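Probable molybdopterin-guanine dinucleotide biosynthesis protein A (Aquifex aeolicus, PDB 2E8B) probably transfers a GMP moiety from GTP to Mo-molybdopterin, a magnesium-dependent step that yields the molybdopterin guanine dinucleotide form of the molybdenum cofactor. Local coordinates at residues T16-A21 with Y89-H94. Residues are numbered along the deposited sequence; the frame is centred on the assembly and turned at random.
Sequences TCYVLA and YTALKH
Tyr18 on strand 16-22 faces Ala91 near the C-terminal end of helix 84-94, where the two backbones come closest, with Tyr18 CA 6.2 Å from Ala91 CA. The small side chain of Ala91 is consistent with this close approach: Ala91 CB lies over one face of the phenol ring as a CH-pi contact, 4.1 Å from the Tyr18 ring centroid and 29° off the ring normal. Its closest atom there is Tyr18 CG, 3.6 Å from Ala91 CB. With CG beside the backbone N and anti to the carbonyl carbon (chi1 -69°), the Tyr18 ring runs along the helix flank, and Ala91 O stands 3.6 Å above the ring plane toward the rim. One turn on, the His94 and Tyr18 rings meet rim to rim, their planes close to perpendicular (81°). Tyr58 of the neighbouring parallel strand 56-61 joins both rings, meeting that of His94 edge-to-face. Replacing Tyr18 by alanine would probably leave the Ala91 methyl without its aromatic partner and open a gap between sheet and helix. The contact is strand-to-helix packing in the alpha/beta core of a GT-A-like nucleotidyltransferase, whose first strand carries the predicted GTP-binding residues Leu20, Ala21 and Gly22 at its C-terminal end.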
ATOM      1  N   THR A  16      -3.105  10.114  -6.383  1.00 18.38           N
ATOM      2  CA  THR A  16      -1.950   9.237  -6.533  1.00 18.62           C
ATOM      3  C   THR A  16      -1.953   8.066  -5.555  1.00 16.80           C
ATOM      4  O   THR A  16      -2.442   8.174  -4.430  1.00 16.58           O
ATOM      5  CB  THR A  16      -0.636  10.031  -6.375  1.00 18.95           C
ATOM      6  OG1 THR A  16      -0.420  10.342  -4.996  1.00 24.26           O
ATOM      7  CG2 THR A  16      -0.718  11.336  -7.156  1.00 19.75           C
ATOM      8  N   CYS A  17      -1.404   6.941  -6.003  1.00 16.25           N
ATOM      9  CA  CYS A  17      -1.341   5.735  -5.191  1.00 15.19           C
ATOM     10  C   CYS A  17       0.027   5.075  -5.298  1.00 15.22           C
ATOM     11  O   CYS A  17       0.638   5.050  -6.370  1.00 15.21           O
ATOM     12  CB  CYS A  17      -2.420   4.750  -5.649  1.00 15.83           C
ATOM     13  SG  CYS A  17      -2.471   3.138  -4.807  1.00 15.89           S
ATOM     14  N   TYR A  18       0.495   4.530  -4.180  1.00 13.80           N
ATOM     15  CA  TYR A  18       1.775   3.845  -4.131  1.00 12.55           C
ATOM     16  C   TYR A  18       1.531   2.383  -3.809  1.00 12.26           C
ATOM     17  O   TYR A  18       0.942   2.064  -2.785  1.00 14.24           O
ATOM     18  CB  TYR A  18       2.660   4.469  -3.061  1.00 14.82           C
ATOM     19  CG  TYR A  18       3.097   5.853  -3.431  1.00 13.36           C
ATOM     20  CD1 TYR A  18       2.287   6.947  -3.154  1.00 15.56           C
ATOM     21  CD2 TYR A  18       4.287   6.064  -4.127  1.00 13.99           C
ATOM     22  CE1 TYR A  18       2.640   8.221  -3.562  1.00 14.68           C
ATOM     23  CE2 TYR A  18       4.657   7.339  -4.541  1.00 15.85           C
ATOM     24  CZ  TYR A  18       3.824   8.411  -4.255  1.00 16.13           C
ATOM     25  OH  TYR A  18       4.168   9.672  -4.657  1.00 16.63           O
ATOM     26  N   VAL A  19       1.964   1.507  -4.709  1.00 12.97           N
ATOM     27  CA  VAL A  19       1.810   0.073  -4.524  1.00 14.02           C
ATOM     28  C   VAL A  19       3.134  -0.433  -3.974  1.00 14.66           C
ATOM     29  O   VAL A  19       4.171  -0.322  -4.631  1.00 14.92           O
ATOM     30  CB  VAL A  19       1.489  -0.630  -5.860  1.00 12.96           C
ATOM     31  CG1 VAL A  19       1.447  -2.135  -5.662  1.00 13.29           C
ATOM     32  CG2 VAL A  19       0.160  -0.128  -6.401  1.00 14.69           C
ATOM     33  N   LEU A  20       3.095  -0.979  -2.763  1.00 14.49           N
ATOM     34  CA  LEU A  20       4.297  -1.472  -2.101  1.00 15.03           C
ATOM     35  C   LEU A  20       4.680  -2.882  -2.539  1.00 16.01           C
ATOM     36  O   LEU A  20       3.959  -3.839  -2.272  1.00 17.73           O
ATOM     37  CB  LEU A  20       4.105  -1.427  -0.579  1.00 15.52           C
ATOM     38  CG  LEU A  20       3.636  -0.080  -0.024  1.00 18.34           C
ATOM     39  CD1 LEU A  20       3.569  -0.129   1.498  1.00 18.25           C
ATOM     40  CD2 LEU A  20       4.597   1.014  -0.467  1.00 17.77           C
ATOM     41  N   ALA A  21       5.829  -2.998  -3.202  1.00 17.36           N
ATOM     42  CA  ALA A  21       6.319  -4.284  -3.695  1.00 20.31           C
ATOM     43  C   ALA A  21       7.340  -4.951  -2.776  1.00 22.09           C
ATOM     44  O   ALA A  21       7.643  -6.132  -2.944  1.00 25.02           O
ATOM     45  CB  ALA A  21       6.917  -4.109  -5.081  1.00 16.14           C
ATOM     46  N   TYR A  89       7.666   5.194   4.203  1.00 15.12           N
ATOM     47  CA  TYR A  89       8.513   6.379   4.227  1.00 14.23           C
ATOM     48  C   TYR A  89       8.864   6.776   2.793  1.00 15.49           C
ATOM     49  O   TYR A  89       8.756   7.942   2.410  1.00 17.47           O
ATOM     50  CB  TYR A  89       9.793   6.082   5.013  1.00 16.25           C
ATOM     51  CG  TYR A  89      10.901   7.094   4.814  1.00 16.43           C
ATOM     52  CD1 TYR A  89      10.841   8.350   5.412  1.00 19.81           C
ATOM     53  CD2 TYR A  89      12.000   6.800   4.005  1.00 20.27           C
ATOM     54  CE1 TYR A  89      11.848   9.289   5.211  1.00 22.40           C
ATOM     55  CE2 TYR A  89      13.011   7.736   3.792  1.00 23.63           C
ATOM     56  CZ  TYR A  89      12.925   8.975   4.400  1.00 22.42           C
ATOM     57  OH  TYR A  89      13.913   9.908   4.190  1.00 28.29           O
ATOM     58  N   THR A  90       9.274   5.791   2.002  1.00 15.25           N
ATOM     59  CA  THR A  90       9.649   6.037   0.617  1.00 14.93           C
ATOM     60  C   THR A  90       8.496   6.631  -0.181  1.00 14.28           C
ATOM     61  O   THR A  90       8.694   7.532  -0.991  1.00 14.31           O
ATOM     62  CB  THR A  90      10.122   4.741  -0.057  1.00 15.09           C
ATOM     63  OG1 THR A  90      11.257   4.234   0.655  1.00 14.55           O
ATOM     64  CG2 THR A  90      10.515   4.998  -1.511  1.00 18.00           C
ATOM     65  N   ALA A  91       7.286   6.129   0.054  1.00 12.97           N
ATOM     66  CA  ALA A  91       6.113   6.624  -0.650  1.00 14.02           C
ATOM     67  C   ALA A  91       5.815   8.078  -0.285  1.00 15.91           C
ATOM     68  O   ALA A  91       5.607   8.918  -1.163  1.00 15.28           O
ATOM     69  CB  ALA A  91       4.902   5.752  -0.315  1.00 13.98           C
ATOM     70  N   LEU A  92       5.803   8.372   1.012  1.00 16.91           N
ATOM     71  CA  LEU A  92       5.494   9.719   1.481  1.00 18.42           C
ATOM     72  C   LEU A  92       6.554  10.749   1.119  1.00 18.87           C
ATOM     73  O   LEU A  92       6.243  11.923   0.910  1.00 18.11           O
ATOM     74  CB  LEU A  92       5.251   9.700   2.986  1.00 19.98           C
ATOM     75  CG  LEU A  92       4.004   8.900   3.368  1.00 20.22           C
ATOM     76  CD1 LEU A  92       3.862   8.855   4.872  1.00 20.39           C
ATOM     77  CD2 LEU A  92       2.770   9.528   2.728  1.00 21.41           C
ATOM     78  N   LYS A  93       7.803  10.307   1.035  1.00 19.18           N
ATOM     79  CA  LYS A  93       8.899  11.195   0.664  1.00 20.96           C
ATOM     80  C   LYS A  93       8.697  11.641  -0.789  1.00 21.43           C
ATOM     81  O   LYS A  93       8.945  12.796  -1.143  1.00 20.56           O
ATOM     82  CB  LYS A  93      10.224  10.443   0.812  1.00 22.35           C
ATOM     83  CG  LYS A  93      11.471  11.200   0.399  1.00 25.02           C
ATOM     84  CD  LYS A  93      12.686  10.295   0.575  1.00 27.05           C
ATOM     85  CE  LYS A  93      13.970  10.957   0.122  1.00 27.00           C
ATOM     86  NZ  LYS A  93      15.125  10.043   0.336  1.00 28.85           N
ATOM     87  N   HIS A  94       8.223  10.716  -1.619  1.00 19.56           N
ATOM     88  CA  HIS A  94       7.991  10.979  -3.033  1.00 18.44           C
ATOM     89  C   HIS A  94       6.689  11.732  -3.293  1.00 17.92           C
ATOM     90  O   HIS A  94       6.587  12.474  -4.264  1.00 19.42           O
ATOM     91  CB  HIS A  94       7.961   9.656  -3.808  1.00 17.02           C
ATOM     92  CG  HIS A  94       7.726   9.815  -5.277  1.00 18.89           C
ATOM     93  ND1 HIS A  94       8.731  10.128  -6.166  1.00 20.45           N
ATOM     94  CD2 HIS A  94       6.596   9.699  -6.015  1.00 16.15           C
ATOM     95  CE1 HIS A  94       8.234  10.195  -7.388  1.00 18.99           C
ATOM     96  NE2 HIS A  94       6.939   9.939  -7.322  1.00 21.58           N
TER